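Local atomic coordinates of thymidine kinase (Equid herpesvirus 4, PDB entry 1P73), a protein that catalyses transfer of the gamma-phosphate of ATP to thymidine, giving dTMP that probably feeds viral DNA replication. Residues F40-A45 / F119-V124; A125-F130 / V149-R154. All blocks are in the same frame, centred on the assembly; numbering follows the deposited sequence.

Contact 1: F40-A45 / F119-V124; sequences FPEPMA and FDRHPV. With 4TA (p1-(5'-adenosyl)p4-(5'-(2'-deoxy-thymidyl))tetraphosphate), chain N.
At the phosphate-transfer site of this kinase, E42, the probable proton acceptor, meets R121 beside the tetraphosphate of the bound bisubstrate ligand. R121 NE donates to E42 OE2 at 2.9 Å in a bent salt bridge, the carboxylate oxygen standing out of the guanidinium plane. The bend at chi2 in E42 brings its carboxylate across the extended R121 chain at NE, the carboxylate and guanidinium planes nearly parallel. R121 NH2 donates to O2D of the thymidine-side phosphate at 3.1 Å, the oxygen lying at the guanidinium edge and the bond nearly straight (167°); NH1 is held by D13 and the carbonyl of G14. E42 OE2 and D120 OD1 are only 3.0 Å apart, two acceptors whose repulsion is probably relieved by K20 of the P-loop, which pairs with both; S21 engages D120 OD2. D120 and R121, with H122, form the Asp-Arg-His motif of herpesvirus thymidine kinases, placed where strand 115-120 ends next to the parallel strand 37-40 of the P-loop NTPase sheet. There D120 N bonds to F40 O at 2.9 Å. Beside this bond, the rings of F40 and F119 make an offset stack, centroids 4.3 Å apart and planes 8° from parallel. Both phenylalanines set CG anti to the carbonyl carbon (chi1 -64° in F40), which sends the rings out side by side; A325 of helix 315-332 touches F40, and Y11 lies against F119.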
ATOM      1  N   PHE B  40      13.232 -12.182 -11.787  1.00 24.48           N
ATOM      2  CA  PHE B  40      12.322 -12.356 -10.667  1.00 25.38           C
ATOM      3  C   PHE B  40      10.964 -12.729 -11.241  1.00 26.42           C
ATOM      4  O   PHE B  40      10.312 -11.902 -11.855  1.00 26.80           O
ATOM      5  CB  PHE B  40      12.204 -11.081  -9.820  1.00 25.12           C
ATOM      6  CG  PHE B  40      13.490 -10.649  -9.139  1.00 22.98           C
ATOM      7  CD1 PHE B  40      14.460  -9.929  -9.835  1.00 20.73           C
ATOM      8  CD2 PHE B  40      13.696 -10.909  -7.789  1.00 22.10           C
ATOM      9  CE1 PHE B  40      15.624  -9.502  -9.209  1.00 20.06           C
ATOM     10  CE2 PHE B  40      14.865 -10.480  -7.142  1.00 22.02           C
ATOM     11  CZ  PHE B  40      15.831  -9.774  -7.859  1.00 20.92           C
ATOM     12  N   PRO B  41      10.558 -13.984 -11.083  1.00 27.64           N
ATOM     13  CA  PRO B  41       9.295 -14.461 -11.658  1.00 28.42           C
ATOM     14  C   PRO B  41       8.075 -13.993 -10.894  1.00 29.11           C
ATOM     15  O   PRO B  41       8.206 -13.378  -9.843  1.00 28.69           O
ATOM     16  CB  PRO B  41       9.421 -15.981 -11.551  1.00 28.26           C
ATOM     17  CG  PRO B  41      10.314 -16.194 -10.384  1.00 28.60           C
ATOM     18  CD  PRO B  41      11.285 -15.054 -10.375  1.00 27.89           C
ATOM     19  N   GLU B  42       6.903 -14.292 -11.446  1.00 30.71           N
ATOM     20  CA  GLU B  42       5.633 -14.059 -10.775  1.00 32.44           C
ATOM     21  C   GLU B  42       5.551 -14.836  -9.466  1.00 32.82           C
ATOM     22  O   GLU B  42       5.898 -16.020  -9.415  1.00 32.22           O
ATOM     23  CB  GLU B  42       4.465 -14.423 -11.687  1.00 32.89           C
ATOM     24  CG  GLU B  42       3.686 -13.181 -12.134  1.00 36.65           C
ATOM     25  CD  GLU B  42       3.201 -13.260 -13.575  1.00 40.48           C
ATOM     26  OE1 GLU B  42       3.089 -14.386 -14.110  1.00 41.91           O
ATOM     27  OE2 GLU B  42       2.933 -12.191 -14.175  1.00 41.53           O
ATOM     28  N   PRO B  43       5.100 -14.159  -8.408  1.00 33.69           N
ATOM     29  CA  PRO B  43       5.066 -14.750  -7.063  1.00 34.33           C
ATOM     30  C   PRO B  43       3.952 -15.799  -6.929  1.00 35.34           C
ATOM     31  O   PRO B  43       3.007 -15.617  -6.156  1.00 35.50           O
ATOM     32  CB  PRO B  43       4.806 -13.542  -6.165  1.00 33.99           C
ATOM     33  CG  PRO B  43       4.100 -12.564  -7.046  1.00 33.81           C
ATOM     34  CD  PRO B  43       4.574 -12.780  -8.431  1.00 33.30           C
ATOM     35  N   MET B  44       4.084 -16.896  -7.676  1.00 36.35           N
ATOM     36  CA  MET B  44       3.012 -17.877  -7.825  1.00 37.44           C
ATOM     37  C   MET B  44       2.746 -18.714  -6.558  1.00 37.25           C
ATOM     38  O   MET B  44       1.586 -18.893  -6.177  1.00 37.30           O
ATOM     39  CB  MET B  44       3.257 -18.763  -9.050  1.00 37.93           C
ATOM     40  CG  MET B  44       2.046 -19.566  -9.503  1.00 41.64           C
ATOM     41  SD  MET B  44       0.783 -18.594 -10.373  1.00 50.49           S
ATOM     42  CE  MET B  44       1.550 -18.422 -12.064  1.00 48.32           C
ATOM     43  N   ALA B  45       3.799 -19.207  -5.901  1.00 37.01           N
ATOM     44  CA  ALA B  45       3.637 -19.911  -4.627  1.00 36.58           C
ATOM     45  C   ALA B  45       2.880 -19.053  -3.617  1.00 36.56           C
ATOM     46  O   ALA B  45       1.935 -19.507  -2.986  1.00 36.45           O
ATOM     47  CB  ALA B  45       4.966 -20.307  -4.069  1.00 36.55           C
ATOM     48  N   PHE B 119      12.180  -7.932 -13.862  1.00 20.83           N
ATOM     49  CA  PHE B 119      11.093  -8.318 -12.958  1.00 20.91           C
ATOM     50  C   PHE B 119       9.864  -8.616 -13.789  1.00 21.30           C
ATOM     51  O   PHE B 119       9.481  -7.818 -14.663  1.00 21.38           O
ATOM     52  CB  PHE B 119      10.740  -7.190 -11.988  1.00 20.68           C
ATOM     53  CG  PHE B 119      11.792  -6.894 -10.962  1.00 19.80           C
ATOM     54  CD1 PHE B 119      12.849  -6.031 -11.255  1.00 19.20           C
ATOM     55  CD2 PHE B 119      11.703  -7.432  -9.681  1.00 17.82           C
ATOM     56  CE1 PHE B 119      13.814  -5.736 -10.277  1.00 17.70           C
ATOM     57  CE2 PHE B 119      12.664  -7.141  -8.712  1.00 16.10           C
ATOM     58  CZ  PHE B 119      13.710  -6.289  -9.009  1.00 15.37           C
ATOM     59  N   ASP B 120       9.252  -9.762 -13.530  1.00 21.53           N
ATOM     60  CA  ASP B 120       7.960 -10.058 -14.116  1.00 21.82           C
ATOM     61  C   ASP B 120       6.879  -9.262 -13.380  1.00 21.47           C
ATOM     62  O   ASP B 120       6.449  -9.636 -12.285  1.00 22.20           O
ATOM     63  CB  ASP B 120       7.671 -11.550 -14.063  1.00 22.02           C
ATOM     64  CG  ASP B 120       6.542 -11.942 -14.975  1.00 24.10           C
ATOM     65  OD1 ASP B 120       5.594 -11.139 -15.134  1.00 26.51           O
ATOM     66  OD2 ASP B 120       6.512 -13.028 -15.591  1.00 27.63           O
ATOM     67  N   ARG B 121       6.471  -8.154 -13.987  1.00 20.76           N
ATOM     68  CA  ARG B 121       5.437  -7.264 -13.476  1.00 20.55           C
ATOM     69  C   ARG B 121       5.952  -6.284 -12.448  1.00 20.78           C
ATOM     70  O   ARG B 121       6.719  -6.647 -11.564  1.00 20.81           O
ATOM     71  CB  ARG B 121       4.228  -8.021 -12.916  1.00 20.55           C
ATOM     72  CG  ARG B 121       3.436  -8.790 -13.962  1.00 19.73           C
ATOM     73  CD  ARG B 121       2.027  -9.075 -13.548  1.00 18.84           C
ATOM     74  NE  ARG B 121       1.346  -9.772 -14.628  1.00 19.03           N
ATOM     75  CZ  ARG B 121       0.744  -9.180 -15.650  1.00 18.30           C
ATOM     76  NH1 ARG B 121       0.699  -7.857 -15.749  1.00 16.62           N
ATOM     77  NH2 ARG B 121       0.177  -9.929 -16.585  1.00 21.23           N
ATOM     78  N   HIS B 122       5.510  -5.034 -12.605  1.00 20.78           N
ATOM     79  CA  HIS B 122       5.685  -3.947 -11.649  1.00 20.37           C
ATOM     80  C   HIS B 122       4.418  -3.895 -10.766  1.00 20.19           C
ATOM     81  O   HIS B 122       3.332  -4.266 -11.228  1.00 20.47           O
ATOM     82  CB  HIS B 122       5.837  -2.661 -12.459  1.00 20.11           C
ATOM     83  CG  HIS B 122       6.081  -1.439 -11.637  1.00 20.69           C
ATOM     84  ND1 HIS B 122       5.058  -0.715 -11.065  1.00 21.60           N
ATOM     85  CD2 HIS B 122       7.230  -0.804 -11.300  1.00 20.74           C
ATOM     86  CE1 HIS B 122       5.567   0.314 -10.405  1.00 21.78           C
ATOM     87  NE2 HIS B 122       6.882   0.283 -10.534  1.00 20.62           N
ATOM     88  N   PRO B 123       4.539  -3.475  -9.503  1.00 19.75           N
ATOM     89  CA  PRO B 123       3.364  -3.248  -8.640  1.00 19.76           C
ATOM     90  C   PRO B 123       2.201  -2.456  -9.271  1.00 19.87           C
ATOM     91  O   PRO B 123       1.083  -2.529  -8.742  1.00 19.82           O
ATOM     92  CB  PRO B 123       3.954  -2.476  -7.453  1.00 19.54           C
ATOM     93  CG  PRO B 123       5.320  -3.022  -7.327  1.00 18.99           C
ATOM     94  CD  PRO B 123       5.792  -3.242  -8.761  1.00 19.69           C
ATOM     95  N   VAL B 124       2.448  -1.735 -10.364  1.00 19.60           N
ATOM     96  CA  VAL B 124       1.371  -1.058 -11.075  1.00 20.17           C
ATOM     97  C   VAL B 124       0.314  -2.064 -11.581  1.00 20.55           C
ATOM     98  O   VAL B 124      -0.894  -1.757 -11.587  1.00 20.93           O
ATOM     99  CB  VAL B 124       1.905  -0.102 -12.227  1.00 20.47           C
ATOM    100  CG1 VAL B 124       2.292  -0.877 -13.494  1.00 20.37           C
ATOM    101  CG2 VAL B 124       0.896   0.988 -12.549  1.00 19.52           C
TER
HETATM  102  C5M 4TA N 802      -1.189  -9.301 -11.563  1.00 54.15           C
HETATM  103  C5  4TA N 802      -2.584  -9.850 -11.611  1.00 54.67           C
HETATM  104  C6  4TA N 802      -2.843 -11.058 -12.249  1.00 56.02           C
HETATM  105  N1  4TA N 802      -4.102 -11.542 -12.292  1.00 57.10           N
HETATM  106  C1B 4TA N 802      -4.383 -12.827 -12.951  1.00 57.70           C
HETATM  107  C2B 4TA N 802      -4.474 -12.757 -14.469  1.00 57.94           C
HETATM  108  C3B 4TA N 802      -4.024 -14.140 -14.927  1.00 58.78           C
HETATM  109  O3B 4TA N 802      -5.122 -14.965 -15.312  1.00 58.48           O
HETATM  110  C4B 4TA N 802      -3.316 -14.763 -13.728  1.00 59.09           C
HETATM  111  C5B 4TA N 802      -1.864 -15.113 -14.036  1.00 59.13           C
HETATM  112  O5' 4TA N 802      -1.204 -14.028 -14.697  1.00 59.48           O
HETATM  113  PD  4TA N 802       0.151 -14.290 -15.543  1.00 59.68           P
HETATM  114  O2D 4TA N 802       0.675 -12.968 -16.088  1.00 57.70           O
HETATM  115  O1D 4TA N 802       1.006 -15.173 -14.664  1.00 59.57           O
HETATM  116  OCD 4TA N 802      -0.375 -15.212 -16.767  1.00 58.46           O
HETATM  117  PC  4TA N 802       0.582 -15.828 -17.917  1.00 57.88           P
HETATM  118  O1C 4TA N 802       1.741 -16.554 -17.261  1.00 58.78           O
HETATM  119  O2C 4TA N 802      -0.346 -16.605 -18.825  1.00 58.34           O
HETATM  120  OBC 4TA N 802       1.128 -14.520 -18.725  1.00 55.48           O
HETATM  121  PB  4TA N 802       2.552 -14.372 -19.476  1.00 51.69           P
HETATM  122  O2B 4TA N 802       3.634 -14.630 -18.475  1.00 52.40           O
HETATM  123  O1B 4TA N 802       2.538 -13.132 -20.332  1.00 51.52           O
HETATM  124  OAB 4TA N 802       2.555 -15.546 -20.542  1.00 56.94           O
HETATM  125  PA  4TA N 802       3.746 -16.609 -20.772  1.00 61.61           P
HETATM  126  O1A 4TA N 802       5.126 -15.994 -20.711  1.00 60.51           O
HETATM  127  O2A 4TA N 802       3.414 -17.836 -19.934  1.00 61.95           O
HETATM  128  OA  4TA N 802       3.406 -16.914 -22.320  1.00 62.75           O
HETATM  129  C5' 4TA N 802       2.034 -17.048 -22.731  1.00 63.57           C
HETATM  130  C4' 4TA N 802       1.762 -18.356 -23.482  1.00 64.10           C
HETATM  131  O1' 4TA N 802       2.187 -18.244 -24.848  1.00 64.15           O
HETATM  132  C1' 4TA N 802       3.376 -19.005 -25.090  1.00 64.44           C
HETATM  133  C2' 4TA N 802       3.740 -19.691 -23.771  1.00 64.73           C
HETATM  134  O2' 4TA N 802       4.161 -21.037 -23.952  1.00 64.98           O
HETATM  135  C3' 4TA N 802       2.497 -19.553 -22.898  1.00 64.57           C
HETATM  136  O3' 4TA N 802       1.640 -20.683 -22.998  1.00 64.76           O
HETATM  137  N9A 4TA N 802       4.462 -18.074 -25.495  1.00 63.81           N
HETATM  138  C8A 4TA N 802       5.266 -17.214 -24.814  1.00 63.66           C
HETATM  139  N7A 4TA N 802       6.129 -16.560 -25.669  1.00 63.79           N
HETATM  140  C5A 4TA N 802       5.799 -17.075 -26.915  1.00 63.21           C
HETATM  141  C4A 4TA N 802       4.798 -17.974 -26.779  1.00 63.59           C
HETATM  142  N3A 4TA N 802       4.271 -18.641 -27.845  1.00 63.55           N
HETATM  143  C2A 4TA N 802       4.764 -18.401 -29.077  1.00 62.91           C
HETATM  144  N1A 4TA N 802       5.766 -17.508 -29.248  1.00 63.00           N
HETATM  145  C6A 4TA N 802       6.300 -16.835 -28.186  1.00 62.58           C
HETATM  146  N6A 4TA N 802       7.304 -15.933 -28.339  1.00 60.26           N
HETATM  147  O4' 4TA N 802      -3.391 -13.817 -12.653  1.00 58.82           O
HETATM  148  C2  4TA N 802      -5.177 -10.831 -11.670  1.00 57.73           C
HETATM  149  O2  4TA N 802      -6.352 -11.289 -11.703  1.00 58.82           O
HETATM  150  N3  4TA N 802      -4.962  -9.643 -11.034  1.00 56.29           N
HETATM  151  C4  4TA N 802      -3.716  -9.121 -10.976  1.00 55.26           C
HETATM  152  O4  4TA N 802      -3.530  -8.039 -10.388  1.00 54.55           O

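Contact 2: A125-F130 / V149-R154; sequences ASTVCF and VATLPR. With 4TA (p1-(5'-adenosyl)p4-(5'-(2'-deoxy-thymidyl))tetraphosphate), chain N; SO4 (sulfate ion), chain K; SO4 (sulfate ion), chain L.
With chi1 at 64°, T127 holds OG1 between its backbone N and carbonyl carbon, whereas L152 swings CG anti to its own N (chi1 159°); the two side chains thus meet at about a right angle, T127 OG1 lying 3.4 Å from L152 CB. The same T127 torsion leaves CG2 beside the backbone N, where it reaches T151 OG1 at 3.7 Å. V128 CG2 and L152 CD2 add a looser methyl contact of 4.1 Å. On the backbone side, V149 CA approaches T127 O at 3.5 Å in a bent CH-O contact. The loop following helix 142-149, which opens with a type I turn from V149 to L152, is laid in this way against helix 124-137; beyond it, L276 of helix 267-280 touches L152 and L92 of the second subunit packs on T151. The helix carries a wide pi-type turn here, with F130 N bonded to A125 O at 3.1 Å. One helical turn from T127, on the substrate side, F130 lays a ring face over the thymine of the ligand, its CG 3.5 Å from C4. Further along the loop, the guanidinium edge of R154 grips two sulfates, probably from the crystallisation liquor; NE and NH2 both donate to O2 of one, while NH1 and NH2 donate to the other. Since T127 OG1 is bonded to P123 O and T151 OG1 to M148 O, both hydroxyls are satisfied within their own neighbourhood of the chain, and helix and loop meet mainly through van der Waals contact.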
ATOM      1  N   ALA B 125       0.756  -3.264 -11.968  1.00 20.25           N
ATOM      2  CA  ALA B 125      -0.154  -4.253 -12.535  1.00 20.38           C
ATOM      3  C   ALA B 125      -1.279  -4.622 -11.588  1.00 20.65           C
ATOM      4  O   ALA B 125      -2.429  -4.699 -11.997  1.00 20.74           O
ATOM      5  CB  ALA B 125       0.584  -5.494 -12.975  1.00 20.27           C
ATOM      6  N   SER B 126      -0.961  -4.845 -10.321  1.00 21.21           N
ATOM      7  CA  SER B 126      -1.988  -5.333  -9.395  1.00 21.85           C
ATOM      8  C   SER B 126      -2.652  -4.238  -8.561  1.00 21.64           C
ATOM      9  O   SER B 126      -3.710  -4.451  -7.995  1.00 21.59           O
ATOM     10  CB  SER B 126      -1.447  -6.455  -8.506  1.00 22.01           C
ATOM     11  OG  SER B 126      -0.453  -5.957  -7.650  1.00 23.34           O
ATOM     12  N   THR B 127      -2.043  -3.058  -8.503  1.00 21.79           N
ATOM     13  CA  THR B 127      -2.654  -1.958  -7.769  1.00 21.42           C
ATOM     14  C   THR B 127      -3.418  -1.006  -8.673  1.00 22.09           C
ATOM     15  O   THR B 127      -4.344  -0.335  -8.212  1.00 23.03           O
ATOM     16  CB  THR B 127      -1.610  -1.186  -6.912  1.00 21.31           C
ATOM     17  OG1 THR B 127      -0.642  -0.564  -7.768  1.00 20.27           O
ATOM     18  CG2 THR B 127      -0.795  -2.154  -6.022  1.00 19.67           C
ATOM     19  N   VAL B 128      -3.038  -0.920  -9.947  1.00 22.27           N
ATOM     20  CA  VAL B 128      -3.710   0.017 -10.854  1.00 22.29           C
ATOM     21  C   VAL B 128      -4.454  -0.665 -12.016  1.00 23.12           C
ATOM     22  O   VAL B 128      -5.695  -0.603 -12.084  1.00 22.96           O
ATOM     23  CB  VAL B 128      -2.757   1.130 -11.383  1.00 21.87           C
ATOM     24  CG1 VAL B 128      -3.515   2.123 -12.242  1.00 20.96           C
ATOM     25  CG2 VAL B 128      -2.068   1.858 -10.239  1.00 21.06           C
ATOM     26  N   CYS B 129      -3.692  -1.320 -12.899  1.00 23.46           N
ATOM     27  CA  CYS B 129      -4.195  -1.786 -14.187  1.00 23.87           C
ATOM     28  C   CYS B 129      -5.307  -2.806 -14.088  1.00 23.82           C
ATOM     29  O   CYS B 129      -6.385  -2.594 -14.644  1.00 24.15           O
ATOM     30  CB  CYS B 129      -3.071  -2.359 -15.033  1.00 23.96           C
ATOM     31  SG  CYS B 129      -1.778  -1.170 -15.368  1.00 26.31           S
ATOM     32  N   PHE B 130      -5.040  -3.910 -13.396  1.00 23.72           N
ATOM     33  CA  PHE B 130      -6.030  -4.973 -13.240  1.00 23.72           C
ATOM     34  C   PHE B 130      -7.306  -4.495 -12.512  1.00 23.78           C
ATOM     35  O   PHE B 130      -8.407  -4.760 -12.980  1.00 23.45           O
ATOM     36  CB  PHE B 130      -5.416  -6.239 -12.620  1.00 23.28           C
ATOM     37  CG  PHE B 130      -4.793  -7.173 -13.636  1.00 23.53           C
ATOM     38  CD1 PHE B 130      -3.489  -6.949 -14.111  1.00 23.71           C
ATOM     39  CD2 PHE B 130      -5.511  -8.271 -14.136  1.00 22.10           C
ATOM     40  CE1 PHE B 130      -2.907  -7.820 -15.071  1.00 22.88           C
ATOM     41  CE2 PHE B 130      -4.950  -9.130 -15.099  1.00 21.48           C
ATOM     42  CZ  PHE B 130      -3.651  -8.908 -15.567  1.00 21.59           C
ATOM     43  N   VAL B 149      -5.585   1.573  -5.769  1.00 22.30           N
ATOM     44  CA  VAL B 149      -4.692   2.586  -6.344  1.00 21.25           C
ATOM     45  C   VAL B 149      -3.845   3.313  -5.285  1.00 20.82           C
ATOM     46  O   VAL B 149      -2.690   3.641  -5.550  1.00 20.95           O
ATOM     47  CB  VAL B 149      -5.464   3.625  -7.264  1.00 21.38           C
ATOM     48  CG1 VAL B 149      -4.602   4.857  -7.570  1.00 20.34           C
ATOM     49  CG2 VAL B 149      -5.958   2.975  -8.574  1.00 19.44           C
ATOM     50  N   ALA B 150      -4.405   3.557  -4.099  1.00 20.02           N
ATOM     51  CA  ALA B 150      -3.671   4.262  -3.048  1.00 19.53           C
ATOM     52  C   ALA B 150      -2.472   3.467  -2.539  1.00 19.86           C
ATOM     53  O   ALA B 150      -1.538   4.050  -1.981  1.00 20.43           O
ATOM     54  CB  ALA B 150      -4.563   4.619  -1.918  1.00 18.89           C
ATOM     55  N   THR B 151      -2.483   2.151  -2.746  1.00 19.61           N
ATOM     56  CA  THR B 151      -1.421   1.288  -2.244  1.00 19.42           C
ATOM     57  C   THR B 151      -0.274   1.108  -3.237  1.00 19.69           C
ATOM     58  O   THR B 151       0.641   0.321  -2.993  1.00 19.76           O
ATOM     59  CB  THR B 151      -1.969  -0.095  -1.861  1.00 19.38           C
ATOM     60  OG1 THR B 151      -2.439  -0.735  -3.039  1.00 19.04           O
ATOM     61  CG2 THR B 151      -3.223   0.012  -1.006  1.00 18.87           C
ATOM     62  N   LEU B 152      -0.318   1.807  -4.365  1.00 19.57           N
ATOM     63  CA  LEU B 152       0.804   1.760  -5.291  1.00 19.60           C
ATOM     64  C   LEU B 152       1.985   2.476  -4.609  1.00 20.04           C
ATOM     65  O   LEU B 152       1.809   3.555  -4.049  1.00 19.86           O
ATOM     66  CB  LEU B 152       0.419   2.411  -6.624  1.00 19.09           C
ATOM     67  CG  LEU B 152       1.496   2.920  -7.585  1.00 18.80           C
ATOM     68  CD1 LEU B 152       2.103   1.791  -8.420  1.00 19.01           C
ATOM     69  CD2 LEU B 152       0.944   3.987  -8.503  1.00 18.11           C
ATOM     70  N   PRO B 153       3.172   1.875  -4.605  1.00 20.54           N
ATOM     71  CA  PRO B 153       4.326   2.520  -3.967  1.00 21.07           C
ATOM     72  C   PRO B 153       5.041   3.461  -4.941  1.00 21.87           C
ATOM     73  O   PRO B 153       4.906   3.292  -6.148  1.00 22.35           O
ATOM     74  CB  PRO B 153       5.213   1.333  -3.589  1.00 20.56           C
ATOM     75  CG  PRO B 153       4.900   0.269  -4.632  1.00 20.00           C
ATOM     76  CD  PRO B 153       3.522   0.557  -5.172  1.00 20.45           C
ATOM     77  N   ARG B 154       5.768   4.445  -4.428  1.00 22.72           N
ATOM     78  CA  ARG B 154       6.608   5.288  -5.271  1.00 23.76           C
ATOM     79  C   ARG B 154       7.810   4.509  -5.811  1.00 24.14           C
ATOM     80  O   ARG B 154       8.535   3.841  -5.068  1.00 24.22           O
ATOM     81  CB  ARG B 154       7.090   6.511  -4.493  1.00 24.00           C
ATOM     82  CG  ARG B 154       7.388   7.731  -5.342  1.00 25.50           C
ATOM     83  CD  ARG B 154       8.144   8.837  -4.591  1.00 28.87           C
ATOM     84  NE  ARG B 154       9.301   8.278  -3.891  1.00 30.41           N
ATOM     85  CZ  ARG B 154      10.557   8.333  -4.327  1.00 29.90           C
ATOM     86  NH1 ARG B 154      10.864   8.966  -5.453  1.00 27.46           N
ATOM     87  NH2 ARG B 154      11.510   7.754  -3.612  1.00 30.26           N
TER
HETATM   88  C5M 4TA N 802      -1.189  -9.301 -11.563  1.00 54.15           C
HETATM   89  C5  4TA N 802      -2.584  -9.850 -11.611  1.00 54.67           C
HETATM   90  C6  4TA N 802      -2.843 -11.058 -12.249  1.00 56.02           C
HETATM   91  N1  4TA N 802      -4.102 -11.542 -12.292  1.00 57.10           N
HETATM   92  C1B 4TA N 802      -4.383 -12.827 -12.951  1.00 57.70           C
HETATM   93  C2B 4TA N 802      -4.474 -12.757 -14.469  1.00 57.94           C
HETATM   94  C3B 4TA N 802      -4.024 -14.140 -14.927  1.00 58.78           C
HETATM   95  O3B 4TA N 802      -5.122 -14.965 -15.312  1.00 58.48           O
HETATM   96  C4B 4TA N 802      -3.316 -14.763 -13.728  1.00 59.09           C
HETATM   97  C5B 4TA N 802      -1.864 -15.113 -14.036  1.00 59.13           C
HETATM   98  O5' 4TA N 802      -1.204 -14.028 -14.697  1.00 59.48           O
HETATM   99  PD  4TA N 802       0.151 -14.290 -15.543  1.00 59.68           P
HETATM  100  O2D 4TA N 802       0.675 -12.968 -16.088  1.00 57.70           O
HETATM  101  O1D 4TA N 802       1.006 -15.173 -14.664  1.00 59.57           O
HETATM  102  OCD 4TA N 802      -0.375 -15.212 -16.767  1.00 58.46           O
HETATM  103  PC  4TA N 802       0.582 -15.828 -17.917  1.00 57.88           P
HETATM  104  O1C 4TA N 802       1.741 -16.554 -17.261  1.00 58.78           O
HETATM  105  O2C 4TA N 802      -0.346 -16.605 -18.825  1.00 58.34           O
HETATM  106  OBC 4TA N 802       1.128 -14.520 -18.725  1.00 55.48           O
HETATM  107  PB  4TA N 802       2.552 -14.372 -19.476  1.00 51.69           P
HETATM  108  O2B 4TA N 802       3.634 -14.630 -18.475  1.00 52.40           O
HETATM  109  O1B 4TA N 802       2.538 -13.132 -20.332  1.00 51.52           O
HETATM  110  OAB 4TA N 802       2.555 -15.546 -20.542  1.00 56.94           O
HETATM  111  PA  4TA N 802       3.746 -16.609 -20.772  1.00 61.61           P
HETATM  112  O1A 4TA N 802       5.126 -15.994 -20.711  1.00 60.51           O
HETATM  113  O2A 4TA N 802       3.414 -17.836 -19.934  1.00 61.95           O
HETATM  114  OA  4TA N 802       3.406 -16.914 -22.320  1.00 62.75           O
HETATM  115  C5' 4TA N 802       2.034 -17.048 -22.731  1.00 63.57           C
HETATM  116  C4' 4TA N 802       1.762 -18.356 -23.482  1.00 64.10           C
HETATM  117  O1' 4TA N 802       2.187 -18.244 -24.848  1.00 64.15           O
HETATM  118  C1' 4TA N 802       3.376 -19.005 -25.090  1.00 64.44           C
HETATM  119  C2' 4TA N 802       3.740 -19.691 -23.771  1.00 64.73           C
HETATM  120  O2' 4TA N 802       4.161 -21.037 -23.952  1.00 64.98           O
HETATM  121  C3' 4TA N 802       2.497 -19.553 -22.898  1.00 64.57           C
HETATM  122  O3' 4TA N 802       1.640 -20.683 -22.998  1.00 64.76           O
HETATM  123  N9A 4TA N 802       4.462 -18.074 -25.495  1.00 63.81           N
HETATM  124  C8A 4TA N 802       5.266 -17.214 -24.814  1.00 63.66           C
HETATM  125  N7A 4TA N 802       6.129 -16.560 -25.669  1.00 63.79           N
HETATM  126  C5A 4TA N 802       5.799 -17.075 -26.915  1.00 63.21           C
HETATM  127  C4A 4TA N 802       4.798 -17.974 -26.779  1.00 63.59           C
HETATM  128  N3A 4TA N 802       4.271 -18.641 -27.845  1.00 63.55           N
HETATM  129  C2A 4TA N 802       4.764 -18.401 -29.077  1.00 62.91           C
HETATM  130  N1A 4TA N 802       5.766 -17.508 -29.248  1.00 63.00           N
HETATM  131  C6A 4TA N 802       6.300 -16.835 -28.186  1.00 62.58           C
HETATM  132  N6A 4TA N 802       7.304 -15.933 -28.339  1.00 60.26           N
HETATM  133  O4' 4TA N 802      -3.391 -13.817 -12.653  1.00 58.82           O
HETATM  134  C2  4TA N 802      -5.177 -10.831 -11.670  1.00 57.73           C
HETATM  135  O2  4TA N 802      -6.352 -11.289 -11.703  1.00 58.82           O
HETATM  136  N3  4TA N 802      -4.962  -9.643 -11.034  1.00 56.29           N
HETATM  137  C4  4TA N 802      -3.716  -9.121 -10.976  1.00 55.26           C
HETATM  138  O4  4TA N 802      -3.530  -8.039 -10.388  1.00 54.55           O
HETATM  139  S   SO4 K 606      10.082   6.835  -0.072  1.00 63.00           S
HETATM  140  O1  SO4 K 606       9.507   5.716   0.669  1.00 62.27           O
HETATM  141  O2  SO4 K 606       9.708   6.746  -1.483  1.00 62.40           O
HETATM  142  O3  SO4 K 606      11.540   6.813   0.075  1.00 62.69           O
HETATM  143  O4  SO4 K 606       9.582   8.106   0.450  1.00 63.48           O
HETATM  144  S   SO4 L 607      14.848   8.427  -4.842  1.00 41.87           S
HETATM  145  O1  SO4 L 607      14.351   7.398  -3.931  1.00 42.26           O
HETATM  146  O2  SO4 L 607      13.783   8.911  -5.712  1.00 41.70           O
HETATM  147  O3  SO4 L 607      15.895   7.817  -5.643  1.00 41.94           O
HETATM  148  O4  SO4 L 607      15.398   9.549  -4.080  1.00 42.36           O

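How the contacts relate
From the N terminus, the chain leaves strand 37-40 and passes through a mostly helical excursion that includes helices 55-68 and 73-99, before contact 1 closes this long loop at the end of strand 115-120. Contact 2 then opens at once: helix 124-137 and helix 142-149 form a much shorter loop, closed when 149-154 returns to the helix on the way to strand 159-165. The two contacts therefore stand in series, neither nested nor crossed. They abut at the start of helix 124-137, where P123 packs on P153 and V124 on L152, while R121 lies against F130. Together they join the central sheet to the wall of the nucleoside pocket around one ligand.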